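Local structure of protein B (Streptococcus agalactiae, 5H6I) at residues Thr62-Pro67 and Phe129-Leu134; Ile109-Gln114 and Lys161-Pro166; Asn210-His215 and Val235-Ala240. The protein permeabilises membranes as the secreted, pore-forming CAMP factor, and is counted among the bacterial proteins that bind the Fc part of immunoglobulin G. All coordinates share one frame; numbering follows the deposited sequence.

Contact 1 (Thr62-Pro67 and Phe129-Leu134); sequences TDYEKP and FGITKL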
ATOM      1  N   THR A  62       5.290   2.943   6.493  1.00 70.63           N
ATOM      2  CA  THR A  62       6.089   3.198   5.305  1.00 59.92           C
ATOM      3  C   THR A  62       5.936   4.657   4.880  1.00 59.07           C
ATOM      4  O   THR A  62       5.312   5.470   5.571  1.00 63.62           O
ATOM      5  CB  THR A  62       5.683   2.244   4.179  1.00 59.49           C
ATOM      6  OG1 THR A  62       4.514   2.749   3.522  1.00 60.58           O
ATOM      7  CG2 THR A  62       5.386   0.858   4.732  1.00 65.25           C
ATOM      8  N   ASP A  63       6.515   4.990   3.725  1.00 56.42           N
ATOM      9  CA  ASP A  63       6.370   6.323   3.157  1.00 51.49           C
ATOM     10  C   ASP A  63       4.988   6.564   2.569  1.00 49.72           C
ATOM     11  O   ASP A  63       4.705   7.687   2.136  1.00 55.15           O
ATOM     12  CB  ASP A  63       7.434   6.552   2.082  1.00 53.87           C
ATOM     13  CG  ASP A  63       8.843   6.389   2.612  1.00 49.67           C
ATOM     14  OD1 ASP A  63       9.288   7.255   3.395  1.00 54.41           O
ATOM     15  OD2 ASP A  63       9.504   5.393   2.251  1.00 44.76           O
ATOM     16  N   TYR A  64       4.128   5.548   2.544  1.00 45.60           N
ATOM     17  CA  TYR A  64       2.783   5.665   2.000  1.00 56.30           C
ATOM     18  C   TYR A  64       1.708   5.555   3.074  1.00 61.90           C
ATOM     19  O   TYR A  64       0.528   5.422   2.742  1.00 58.33           O
ATOM     20  CB  TYR A  64       2.558   4.606   0.919  1.00 47.49           C
ATOM     21  CG  TYR A  64       3.643   4.574  -0.132  1.00 51.59           C
ATOM     22  CD1 TYR A  64       3.588   5.407  -1.242  1.00 47.25           C
ATOM     23  CD2 TYR A  64       4.729   3.716  -0.010  1.00 49.07           C
ATOM     24  CE1 TYR A  64       4.581   5.383  -2.202  1.00 52.92           C
ATOM     25  CE2 TYR A  64       5.726   3.686  -0.965  1.00 53.20           C
ATOM     26  CZ  TYR A  64       5.647   4.521  -2.059  1.00 46.97           C
ATOM     27  OH  TYR A  64       6.640   4.492  -3.010  1.00 52.32           O
ATOM     28  N   GLU A  65       2.085   5.601   4.353  1.00 60.52           N
ATOM     29  CA  GLU A  65       1.088   5.514   5.414  1.00 57.80           C
ATOM     30  C   GLU A  65       0.275   6.799   5.505  1.00 58.62           C
ATOM     31  O   GLU A  65      -0.960   6.771   5.448  1.00 66.11           O
ATOM     32  CB  GLU A  65       1.765   5.206   6.750  1.00 68.66           C
ATOM     33  CG  GLU A  65       0.811   5.176   7.935  1.00 72.33           C
ATOM     34  CD  GLU A  65       1.519   5.372   9.262  1.00 88.20           C
ATOM     35  OE1 GLU A  65       2.219   4.440   9.708  1.00 81.62           O
ATOM     36  OE2 GLU A  65       1.375   6.461   9.859  1.00 80.40           O
ATOM     37  N   LYS A  66       0.951   7.934   5.646  1.00 45.78           N
ATOM     38  CA  LYS A  66       0.284   9.228   5.723  1.00 53.46           C
ATOM     39  C   LYS A  66      -0.331   9.648   4.388  1.00 58.38           C
ATOM     40  O   LYS A  66      -1.421  10.235   4.388  1.00 67.68           O
ATOM     41  CB  LYS A  66       1.255  10.300   6.222  1.00 54.04           C
ATOM     42  CG  LYS A  66       0.568  11.555   6.727  1.00 60.10           C
ATOM     43  CD  LYS A  66       0.012  11.361   8.127  1.00 64.10           C
ATOM     44  CE  LYS A  66      -0.874  12.530   8.530  1.00 78.52           C
ATOM     45  NZ  LYS A  66      -2.177  12.509   7.809  1.00 78.44           N
ATOM     46  N   PRO A  67       0.318   9.402   3.239  1.00 63.27           N
ATOM     47  CA  PRO A  67      -0.353   9.726   1.964  1.00 65.63           C
ATOM     48  C   PRO A  67      -1.711   9.060   1.790  1.00 51.50           C
ATOM     49  O   PRO A  67      -2.675   9.735   1.400  1.00 54.42           O
ATOM     50  CB  PRO A  67       0.662   9.251   0.917  1.00 62.48           C
ATOM     51  CG  PRO A  67       1.970   9.455   1.573  1.00 56.78           C
ATOM     52  CD  PRO A  67       1.752   9.118   3.026  1.00 63.56           C
ATOM     53  N   PHE A 129       6.689  11.155  -1.585  1.00 47.10           N
ATOM     54  CA  PHE A 129       6.612  12.612  -1.574  1.00 49.86           C
ATOM     55  C   PHE A 129       5.772  13.126  -2.737  1.00 57.80           C
ATOM     56  O   PHE A 129       5.050  14.121  -2.597  1.00 57.71           O
ATOM     57  CB  PHE A 129       8.022  13.202  -1.625  1.00 54.26           C
ATOM     58  CG  PHE A 129       8.085  14.661  -1.277  1.00 65.08           C
ATOM     59  CD1 PHE A 129       7.804  15.095   0.007  1.00 68.68           C
ATOM     60  CD2 PHE A 129       8.438  15.599  -2.235  1.00 78.62           C
ATOM     61  CE1 PHE A 129       7.868  16.437   0.328  1.00 70.53           C
ATOM     62  CE2 PHE A 129       8.503  16.942  -1.920  1.00 75.16           C
ATOM     63  CZ  PHE A 129       8.218  17.362  -0.636  1.00 68.94           C
ATOM     64  N   GLY A 130       5.852  12.461  -3.891  1.00 53.65           N
ATOM     65  CA  GLY A 130       5.062  12.885  -5.035  1.00 50.24           C
ATOM     66  C   GLY A 130       3.582  12.602  -4.866  1.00 50.25           C
ATOM     67  O   GLY A 130       2.738  13.424  -5.235  1.00 46.33           O
ATOM     68  N   ILE A 131       3.244  11.433  -4.315  1.00 47.90           N
ATOM     69  CA  ILE A 131       1.844  11.119  -4.041  1.00 56.88           C
ATOM     70  C   ILE A 131       1.276  12.090  -3.016  1.00 51.31           C
ATOM     71  O   ILE A 131       0.106  12.484  -3.091  1.00 48.36           O
ATOM     72  CB  ILE A 131       1.702   9.657  -3.577  1.00 62.77           C
ATOM     73  CG1 ILE A 131       2.334   8.707  -4.597  1.00 53.75           C
ATOM     74  CG2 ILE A 131       0.238   9.303  -3.358  1.00 49.21           C
ATOM     75  CD1 ILE A 131       2.214   7.247  -4.219  1.00 57.18           C
ATOM     76  N   THR A 132       2.098  12.493  -2.044  1.00 52.88           N
ATOM     77  CA  THR A 132       1.680  13.516  -1.090  1.00 42.86           C
ATOM     78  C   THR A 132       1.342  14.819  -1.805  1.00 52.66           C
ATOM     79  O   THR A 132       0.315  15.447  -1.526  1.00 54.37           O
ATOM     80  CB  THR A 132       2.780  13.739  -0.050  1.00 51.84           C
ATOM     81  OG1 THR A 132       2.832  12.619   0.844  1.00 44.07           O
ATOM     82  CG2 THR A 132       2.522  15.011   0.747  1.00 35.79           C
ATOM     83  N   LYS A 133       2.196  15.231  -2.747  1.00 55.41           N
ATOM     84  CA  LYS A 133       1.931  16.448  -3.506  1.00 51.84           C
ATOM     85  C   LYS A 133       0.659  16.328  -4.335  1.00 52.17           C
ATOM     86  O   LYS A 133      -0.016  17.332  -4.583  1.00 54.04           O
ATOM     87  CB  LYS A 133       3.123  16.774  -4.407  1.00 58.48           C
ATOM     88  CG  LYS A 133       4.093  17.778  -3.809  1.00 64.36           C
ATOM     89  CD  LYS A 133       5.535  17.460  -4.177  1.00 69.05           C
ATOM     90  CE  LYS A 133       5.809  17.740  -5.645  1.00 78.22           C
ATOM     91  NZ  LYS A 133       7.230  17.470  -6.006  1.00 79.63           N
ATOM     92  N   LEU A 134       0.313  15.114  -4.766  1.00 56.17           N
ATOM     93  CA  LEU A 134      -0.902  14.933  -5.555  1.00 56.57           C
ATOM     94  C   LEU A 134      -2.144  15.016  -4.676  1.00 62.13           C
ATOM     95  O   LEU A 134      -3.110  15.709  -5.015  1.00 61.34           O
ATOM     96  CB  LEU A 134      -0.852  13.597  -6.296  1.00 50.68           C
ATOM     97  CG  LEU A 134      -2.076  13.254  -7.147  1.00 41.78           C
ATOM     98  CD1 LEU A 134      -2.449  14.425  -8.042  1.00 39.13           C
ATOM     99  CD2 LEU A 134      -1.819  12.007  -7.977  1.00 41.57           C
TER

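Contact 2 (Ile109-Gln114 and Lys161-Pro166); sequences ITFSTQ and KVLTYP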
ATOM      1  N   ILE A 109       0.468   3.732  -5.844  1.00 47.95           N
ATOM      2  CA  ILE A 109       0.779   2.935  -4.662  1.00 57.64           C
ATOM      3  C   ILE A 109       0.971   1.470  -5.035  1.00 52.99           C
ATOM      4  O   ILE A 109       1.913   0.817  -4.571  1.00 52.16           O
ATOM      5  CB  ILE A 109      -0.316   3.114  -3.597  1.00 57.81           C
ATOM      6  CG1 ILE A 109      -0.381   4.575  -3.153  1.00 61.03           C
ATOM      7  CG2 ILE A 109      -0.048   2.207  -2.410  1.00 48.62           C
ATOM      8  CD1 ILE A 109      -1.749   5.010  -2.691  1.00 61.87           C
ATOM      9  N   THR A 110       0.083   0.928  -5.874  1.00 52.80           N
ATOM     10  CA  THR A 110       0.264  -0.441  -6.344  1.00 57.64           C
ATOM     11  C   THR A 110       1.509  -0.573  -7.212  1.00 58.61           C
ATOM     12  O   THR A 110       2.127  -1.643  -7.245  1.00 64.89           O
ATOM     13  CB  THR A 110      -0.967  -0.912  -7.120  1.00 50.58           C
ATOM     14  OG1 THR A 110      -0.948  -0.352  -8.439  1.00 64.88           O
ATOM     15  CG2 THR A 110      -2.247  -0.503  -6.407  1.00 56.85           C
ATOM     16  N   PHE A 111       1.886   0.496  -7.918  1.00 50.44           N
ATOM     17  CA  PHE A 111       3.137   0.484  -8.669  1.00 50.67           C
ATOM     18  C   PHE A 111       4.329   0.297  -7.739  1.00 62.38           C
ATOM     19  O   PHE A 111       5.307  -0.370  -8.095  1.00 67.65           O
ATOM     20  CB  PHE A 111       3.276   1.778  -9.473  1.00 50.48           C
ATOM     21  CG  PHE A 111       4.606   1.932 -10.155  1.00 56.03           C
ATOM     22  CD1 PHE A 111       4.837   1.351 -11.390  1.00 59.19           C
ATOM     23  CD2 PHE A 111       5.622   2.671  -9.567  1.00 55.90           C
ATOM     24  CE1 PHE A 111       6.058   1.495 -12.022  1.00 64.79           C
ATOM     25  CE2 PHE A 111       6.845   2.817 -10.193  1.00 61.78           C
ATOM     26  CZ  PHE A 111       7.062   2.228 -11.423  1.00 63.84           C
ATOM     27  N   SER A 112       4.263   0.882  -6.542  1.00 59.01           N
ATOM     28  CA  SER A 112       5.343   0.713  -5.575  1.00 62.92           C
ATOM     29  C   SER A 112       5.398  -0.715  -5.050  1.00 54.23           C
ATOM     30  O   SER A 112       6.484  -1.290  -4.915  1.00 55.45           O
ATOM     31  CB  SER A 112       5.173   1.702  -4.423  1.00 47.45           C
ATOM     32  OG  SER A 112       5.702   1.176  -3.219  1.00 54.66           O
ATOM     33  N   THR A 113       4.236  -1.305  -4.754  1.00 56.43           N
ATOM     34  CA  THR A 113       4.202  -2.652  -4.194  1.00 61.78           C
ATOM     35  C   THR A 113       4.777  -3.682  -5.160  1.00 60.49           C
ATOM     36  O   THR A 113       5.397  -4.660  -4.726  1.00 59.36           O
ATOM     37  CB  THR A 113       2.766  -3.024  -3.815  1.00 57.70           C
ATOM     38  OG1 THR A 113       2.226  -2.028  -2.938  1.00 56.58           O
ATOM     39  CG2 THR A 113       2.722  -4.377  -3.117  1.00 54.05           C
ATOM     40  N   GLN A 114       4.602  -3.473  -6.464  1.00 57.66           N
ATOM     41  CA  GLN A 114       4.973  -4.480  -7.450  1.00 65.32           C
ATOM     42  C   GLN A 114       6.361  -4.280  -8.045  1.00 65.84           C
ATOM     43  O   GLN A 114       6.918  -5.234  -8.599  1.00 69.56           O
ATOM     44  CB  GLN A 114       3.950  -4.505  -8.591  1.00 65.91           C
ATOM     45  CG  GLN A 114       2.525  -4.806  -8.162  1.00 64.72           C
ATOM     46  CD  GLN A 114       1.524  -4.598  -9.285  1.00 84.47           C
ATOM     47  OE1 GLN A 114       1.843  -3.997 -10.312  1.00 86.03           O
ATOM     48  NE2 GLN A 114       0.308  -5.094  -9.094  1.00 90.69           N
ATOM     49  N   LYS A 161      11.068   7.403 -13.117  1.00 49.77           N
ATOM     50  CA  LYS A 161      12.381   7.880 -12.696  1.00 50.01           C
ATOM     51  C   LYS A 161      12.944   7.032 -11.562  1.00 60.54           C
ATOM     52  O   LYS A 161      14.136   6.705 -11.557  1.00 59.36           O
ATOM     53  CB  LYS A 161      12.296   9.349 -12.282  1.00 43.45           C
ATOM     54  CG  LYS A 161      13.574   9.898 -11.669  1.00 56.62           C
ATOM     55  CD  LYS A 161      13.347  11.276 -11.067  1.00 63.79           C
ATOM     56  CE  LYS A 161      14.567  11.749 -10.294  1.00 72.29           C
ATOM     57  NZ  LYS A 161      14.277  12.970  -9.491  1.00 71.75           N
ATOM     58  N   VAL A 162      12.104   6.660 -10.591  1.00 58.20           N
ATOM     59  CA  VAL A 162      12.583   5.859  -9.471  1.00 61.62           C
ATOM     60  C   VAL A 162      12.875   4.423  -9.885  1.00 57.80           C
ATOM     61  O   VAL A 162      13.527   3.688  -9.135  1.00 55.57           O
ATOM     62  CB  VAL A 162      11.579   5.889  -8.302  1.00 55.37           C
ATOM     63  CG1 VAL A 162      11.344   7.318  -7.838  1.00 49.73           C
ATOM     64  CG2 VAL A 162      10.269   5.224  -8.701  1.00 47.56           C
ATOM     65  N   LEU A 163      12.405   3.999 -11.062  1.00 55.17           N
ATOM     66  CA  LEU A 163      12.752   2.672 -11.557  1.00 51.29           C
ATOM     67  C   LEU A 163      14.241   2.559 -11.851  1.00 57.69           C
ATOM     68  O   LEU A 163      14.818   1.472 -11.735  1.00 64.59           O
ATOM     69  CB  LEU A 163      11.942   2.346 -12.812  1.00 52.21           C
ATOM     70  CG  LEU A 163      10.517   1.832 -12.609  1.00 63.29           C
ATOM     71  CD1 LEU A 163       9.833   1.625 -13.951  1.00 65.45           C
ATOM     72  CD2 LEU A 163      10.519   0.544 -11.801  1.00 60.54           C
ATOM     73  N   THR A 164      14.878   3.664 -12.233  1.00 44.49           N
ATOM     74  CA  THR A 164      16.306   3.679 -12.521  1.00 57.33           C
ATOM     75  C   THR A 164      17.163   3.814 -11.269  1.00 57.26           C
ATOM     76  O   THR A 164      18.391   3.898 -11.386  1.00 61.28           O
ATOM     77  CB  THR A 164      16.637   4.814 -13.495  1.00 65.82           C
ATOM     78  OG1 THR A 164      16.533   6.074 -12.818  1.00 69.66           O
ATOM     79  CG2 THR A 164      15.676   4.798 -14.676  1.00 59.20           C
ATOM     80  N   TYR A 165      16.555   3.841 -10.085  1.00 55.11           N
ATOM     81  CA  TYR A 165      17.313   3.905  -8.848  1.00 54.25           C
ATOM     82  C   TYR A 165      18.012   2.568  -8.598  1.00 45.49           C
ATOM     83  O   TYR A 165      17.568   1.526  -9.086  1.00 48.18           O
ATOM     84  CB  TYR A 165      16.394   4.255  -7.677  1.00 58.62           C
ATOM     85  CG  TYR A 165      16.011   5.720  -7.586  1.00 57.72           C
ATOM     86  CD1 TYR A 165      16.010   6.536  -8.710  1.00 63.11           C
ATOM     87  CD2 TYR A 165      15.649   6.284  -6.370  1.00 57.10           C
ATOM     88  CE1 TYR A 165      15.656   7.870  -8.626  1.00 59.08           C
ATOM     89  CE2 TYR A 165      15.292   7.618  -6.276  1.00 58.24           C
ATOM     90  CZ  TYR A 165      15.299   8.406  -7.407  1.00 58.57           C
ATOM     91  OH  TYR A 165      14.947   9.734  -7.319  1.00 62.39           O
ATOM     92  N   PRO A 166      19.111   2.573  -7.845  1.00 44.48           N
ATOM     93  CA  PRO A 166      19.842   1.322  -7.616  1.00 48.93           C
ATOM     94  C   PRO A 166      19.073   0.371  -6.713  1.00 49.09           C
ATOM     95  O   PRO A 166      18.330   0.783  -5.820  1.00 46.85           O
ATOM     96  CB  PRO A 166      21.145   1.782  -6.945  1.00 53.76           C
ATOM     97  CG  PRO A 166      21.190   3.271  -7.113  1.00 57.13           C
ATOM     98  CD  PRO A 166      19.772   3.720  -7.205  1.00 40.26           C
TER

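Contact 3 (Asn210-His215 and Val235-Ala240); sequences NKAITH and VTLQAA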
ATOM      1  N   ASN A 210       5.477 -22.792  16.116  1.00 43.84           N
ATOM      2  CA  ASN A 210       5.240 -21.478  16.699  1.00 53.87           C
ATOM      3  C   ASN A 210       6.528 -20.819  17.178  1.00 58.38           C
ATOM      4  O   ASN A 210       6.578 -19.588  17.277  1.00 54.59           O
ATOM      5  CB  ASN A 210       4.246 -21.593  17.855  1.00 42.63           C
ATOM      6  CG  ASN A 210       2.863 -21.100  17.482  1.00 56.42           C
ATOM      7  OD1 ASN A 210       2.472 -21.144  16.317  1.00 58.52           O
ATOM      8  ND2 ASN A 210       2.115 -20.627  18.472  1.00 55.38           N
ATOM      9  N   LYS A 211       7.566 -21.606  17.473  1.00 55.10           N
ATOM     10  CA  LYS A 211       8.853 -21.020  17.833  1.00 58.31           C
ATOM     11  C   LYS A 211       9.514 -20.361  16.629  1.00 51.52           C
ATOM     12  O   LYS A 211      10.123 -19.292  16.754  1.00 49.11           O
ATOM     13  CB  LYS A 211       9.773 -22.086  18.430  1.00 57.29           C
ATOM     14  CG  LYS A 211       9.392 -22.533  19.833  1.00 58.93           C
ATOM     15  CD  LYS A 211      10.192 -23.756  20.254  1.00 65.31           C
ATOM     16  CE  LYS A 211       9.749 -24.275  21.611  1.00 67.24           C
ATOM     17  NZ  LYS A 211      10.428 -25.554  21.959  1.00 75.96           N
ATOM     18  N   ALA A 212       9.399 -20.982  15.453  1.00 49.26           N
ATOM     19  CA  ALA A 212       9.998 -20.409  14.254  1.00 55.74           C
ATOM     20  C   ALA A 212       9.229 -19.187  13.770  1.00 53.43           C
ATOM     21  O   ALA A 212       9.829 -18.262  13.210  1.00 49.26           O
ATOM     22  CB  ALA A 212      10.071 -21.460  13.150  1.00 45.35           C
ATOM     23  N   ILE A 213       7.909 -19.167  13.964  1.00 51.77           N
ATOM     24  CA  ILE A 213       7.126 -17.987  13.613  1.00 55.13           C
ATOM     25  C   ILE A 213       7.516 -16.812  14.500  1.00 56.24           C
ATOM     26  O   ILE A 213       7.759 -15.700  14.017  1.00 46.71           O
ATOM     27  CB  ILE A 213       5.621 -18.292  13.706  1.00 47.14           C
ATOM     28  CG1 ILE A 213       5.230 -19.371  12.696  1.00 51.62           C
ATOM     29  CG2 ILE A 213       4.805 -17.029  13.478  1.00 40.26           C
ATOM     30  CD1 ILE A 213       3.793 -19.831  12.819  1.00 51.66           C
ATOM     31  N   THR A 214       7.589 -17.045  15.815  1.00 51.37           N
ATOM     32  CA  THR A 214       8.026 -15.998  16.732  1.00 50.16           C
ATOM     33  C   THR A 214       9.455 -15.560  16.438  1.00 45.72           C
ATOM     34  O   THR A 214       9.782 -14.375  16.568  1.00 54.35           O
ATOM     35  CB  THR A 214       7.901 -16.484  18.179  1.00 51.56           C
ATOM     36  OG1 THR A 214       6.532 -16.806  18.459  1.00 49.19           O
ATOM     37  CG2 THR A 214       8.370 -15.415  19.154  1.00 47.99           C
ATOM     38  N   HIS A 215      10.316 -16.496  16.025  1.00 46.65           N
ATOM     39  CA  HIS A 215      11.688 -16.136  15.683  1.00 46.18           C
ATOM     40  C   HIS A 215      11.739 -15.277  14.426  1.00 52.58           C
ATOM     41  O   HIS A 215      12.542 -14.340  14.340  1.00 51.65           O
ATOM     42  CB  HIS A 215      12.533 -17.398  15.505  1.00 48.26           C
ATOM     43  CG  HIS A 215      13.920 -17.130  15.011  1.00 46.99           C
ATOM     44  ND1 HIS A 215      14.252 -17.152  13.673  1.00 60.75           N
ATOM     45  CD2 HIS A 215      15.061 -16.830  15.675  1.00 55.74           C
ATOM     46  CE1 HIS A 215      15.536 -16.880  13.535  1.00 54.03           C
ATOM     47  NE2 HIS A 215      16.052 -16.680  14.736  1.00 50.66           N
ATOM     48  N   VAL A 235      13.205 -18.679   4.109  1.00 57.43           N
ATOM     49  CA  VAL A 235      13.436 -20.087   3.804  1.00 64.56           C
ATOM     50  C   VAL A 235      13.445 -20.921   5.080  1.00 59.78           C
ATOM     51  O   VAL A 235      12.936 -22.048   5.106  1.00 62.12           O
ATOM     52  CB  VAL A 235      14.745 -20.244   3.006  1.00 64.83           C
ATOM     53  CG1 VAL A 235      15.375 -21.608   3.253  1.00 48.10           C
ATOM     54  CG2 VAL A 235      14.495 -20.021   1.520  1.00 67.79           C
ATOM     55  N   THR A 236      14.022 -20.382   6.156  1.00 48.09           N
ATOM     56  CA  THR A 236      14.027 -21.096   7.430  1.00 54.32           C
ATOM     57  C   THR A 236      12.612 -21.307   7.949  1.00 64.61           C
ATOM     58  O   THR A 236      12.269 -22.400   8.417  1.00 58.92           O
ATOM     59  CB  THR A 236      14.863 -20.334   8.459  1.00 50.10           C
ATOM     60  OG1 THR A 236      16.206 -20.205   7.977  1.00 52.96           O
ATOM     61  CG2 THR A 236      14.871 -21.071   9.790  1.00 49.89           C
ATOM     62  N   LEU A 237      11.770 -20.273   7.870  1.00 57.03           N
ATOM     63  CA  LEU A 237      10.386 -20.420   8.302  1.00 58.62           C
ATOM     64  C   LEU A 237       9.619 -21.360   7.380  1.00 55.69           C
ATOM     65  O   LEU A 237       8.787 -22.149   7.840  1.00 65.03           O
ATOM     66  CB  LEU A 237       9.705 -19.054   8.373  1.00 51.21           C
ATOM     67  CG  LEU A 237       8.257 -19.054   8.871  1.00 54.48           C
ATOM     68  CD1 LEU A 237       8.177 -19.577  10.299  1.00 54.82           C
ATOM     69  CD2 LEU A 237       7.650 -17.666   8.774  1.00 51.92           C
ATOM     70  N   GLN A 238       9.889 -21.293   6.073  1.00 64.84           N
ATOM     71  CA  GLN A 238       9.263 -22.227   5.144  1.00 62.75           C
ATOM     72  C   GLN A 238       9.710 -23.657   5.421  1.00 56.08           C
ATOM     73  O   GLN A 238       8.919 -24.599   5.296  1.00 58.42           O
ATOM     74  CB  GLN A 238       9.586 -21.833   3.702  1.00 54.69           C
ATOM     75  CG  GLN A 238       8.684 -20.750   3.137  1.00 64.10           C
ATOM     76  CD  GLN A 238       9.028 -20.397   1.704  1.00 74.57           C
ATOM     77  OE1 GLN A 238      10.186 -20.474   1.294  1.00 70.78           O
ATOM     78  NE2 GLN A 238       8.020 -20.005   0.933  1.00 75.33           N
ATOM     79  N   ALA A 239      10.979 -23.837   5.798  1.00 58.72           N
ATOM     80  CA  ALA A 239      11.459 -25.164   6.164  1.00 65.19           C
ATOM     81  C   ALA A 239      10.836 -25.642   7.469  1.00 63.92           C
ATOM     82  O   ALA A 239      10.617 -26.845   7.646  1.00 57.98           O
ATOM     83  CB  ALA A 239      12.983 -25.162   6.272  1.00 47.48           C
ATOM     84  N   ALA A 240      10.546 -24.719   8.390  1.00 65.12           N
ATOM     85  CA  ALA A 240       9.898 -25.104   9.637  1.00 61.97           C
ATOM     86  C   ALA A 240       8.438 -25.475   9.420  1.00 63.80           C
ATOM     87  O   ALA A 240       7.882 -26.272  10.185  1.00 53.48           O
ATOM     88  CB  ALA A 240      10.014 -23.976  10.659  1.00 45.88           C
TER

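Contact 1 (Thr62-Pro67 and Phe129-Leu134)
The start of helix 65-84 is set against the middle of helix 121-139 in the larger, five-helix bundle of the chain: Y64 and P67 pack on I131 and T132. The approach is close, with P67 CA 5.3 Å from T132 CA, and together the two segments bury 178 Å². Y64 holds the N-cap position and is the third residue of a type I turn from T62 to E65. Its backbone N donates to T62 OG1 at 3.0 Å with an N-H...O angle of 165°, which closes an ST turn and fixes the backbone from which the ring springs. Because Y64 CG lies anti to the carbonyl carbon (chi1 -51°), the ring swings nearer the opposite helix than its first side-chain bond would suggest. I131 meets it there with the end of its longer branch: CD1 stands beside the ring edge, near the ring plane, 3.6 Å from Y64 CE1 and 3.8 Å from Y64 CD1, and the two side chains cross at about a right angle. The shorter branch of I131 serves the other partner, CG2 lying 4.3 Å from P67 CB. On the next residue, T132 OG1 rests 3.4 Å from P67 CG. That hydroxyl is hydrogen-bonded to G128 O one turn back, and the phenol OH of Y64 to N124 OD1, while I131 continues inward onto V105 and A108 of helix 93-115. P67 also suits its place chemically, since the first turn of a helix needs no backbone N-H for an i-4 bond. The segment 62-67 falls in the region that binds the IgG constant part. Across the contact the attraction is therefore mainly apolar, while the hydroxyls of Y64 and T132 find their partners, N124 and G128, on helix 121-139.

Contact 2 (Ile109-Gln114 and Lys161-Pro166)
Apolar packing of F111 on V162 and L163 joins helix 93-115 to these two residues near the end of helix 145-163. With CG anti to the backbone N (chi1 173°), the F111 ring reaches out from its helix and meets its neighbours edge-on. F111 CZ touches the branch point of L163 at CG, 3.7 Å off, and L163 CD1 lies in the ring plane at 3.8 Å from that same CZ. V162 is a looser neighbour, its CG2 being 4.4 Å from F111 CE2. A second ring, H115 of the same helix, meets that of F111 with the planes about 15° apart.

Between the two segments there are no hydrogen bonds; within 161-166, K161 O accepts both T164 N, at 3.2 Å, and T164 OG1, at 2.8 Å, the hydroxyl lying in the carbonyl plane. The Y165 ring then folds back, one face over V162 CA. K119 NZ, from the loop after helix 93-115, binds L163 O and Y165 O. With only 107 Å² buried, the interface rests on dispersion at a ring edge, whereas the chain around L163 and Y165 is tied to the loop by K119, hydrogen-bonded to both carbonyls.

Contact 3 (Asn210-His215 and Val235-Ala240)
A212 and A240 meet through their methyl groups, CB to CB at 3.5 Å, and L237 packs beside them. Both alanine side chains point toward the opposite helix, so small residues face each other in this part of the interface. The delta methyl CD1 of L237 is the atom that reaches across. It lies 3.9 Å from A212 CB, against the A212-I213 peptide unit with A212 O at 3.6 Å and I213 N at 3.7 Å, and it also meets I213 CG1 at 3.8 Å. One methyl thus touches a side chain, a peptide group and a second side chain. The torsions of L237 account for this reach: with CG anti to the backbone N (chi1 -178°) the chain extends from its helix, and chi2 of 62° turns the delta methyls, bringing CD1 to A212 and I213.

The backbones behind these groups are regular helix. The axes of the two short segments come within 9.4 Å and run almost antiparallel, at 165°, while A212 CA and L237 CA lie 6.0 Å apart, a short distance consistent with the small side chain of A212. The segments together bury 170 Å². A polar tie flanks the apolar patch, H215 ND1 being hydrogen-bonded to E233 OE2 one turn before L237.

Farther out, helix 179-196 completes the surroundings. I213 touches I186, R190 and R193, L237 touches T189, and N210, the last residue of the repeat 200-210, is hydrogen-bonded through OD1 to R193 NH1. A sulfate ion, probably from the crystallisation liquor, lies about 5 Å from the I213 side chain. The contact is thus part of the seam between helices 203-220 and 227-245, an antiparallel helical hairpin, and helix 179-196 packs against I213 and L237 to make a three-helix bundle.

In the fold
Contacts 1 and 2 belong to one helical bundle, while contact 3 lies in the separate three-helix bundle, its centre 33 Å and 30 Å from theirs. Contact 1 is the buried one; contacts 2 and 3 are only partly buried. The first two touch, Y64 CE2 lying 3.4 Å from S112 OG and I131 CD1 3.9 Å from I109 CG1, so helix 93-115 bridges them, and their segments alternate along the chain. All three are mainly apolar, without hydrogen bonds between their segments. In contacts 1 and 2 an aromatic edge spans segments remote in sequence, whereas in contact 3 alanine methyls, a leucine and an isoleucine pack between consecutive helices.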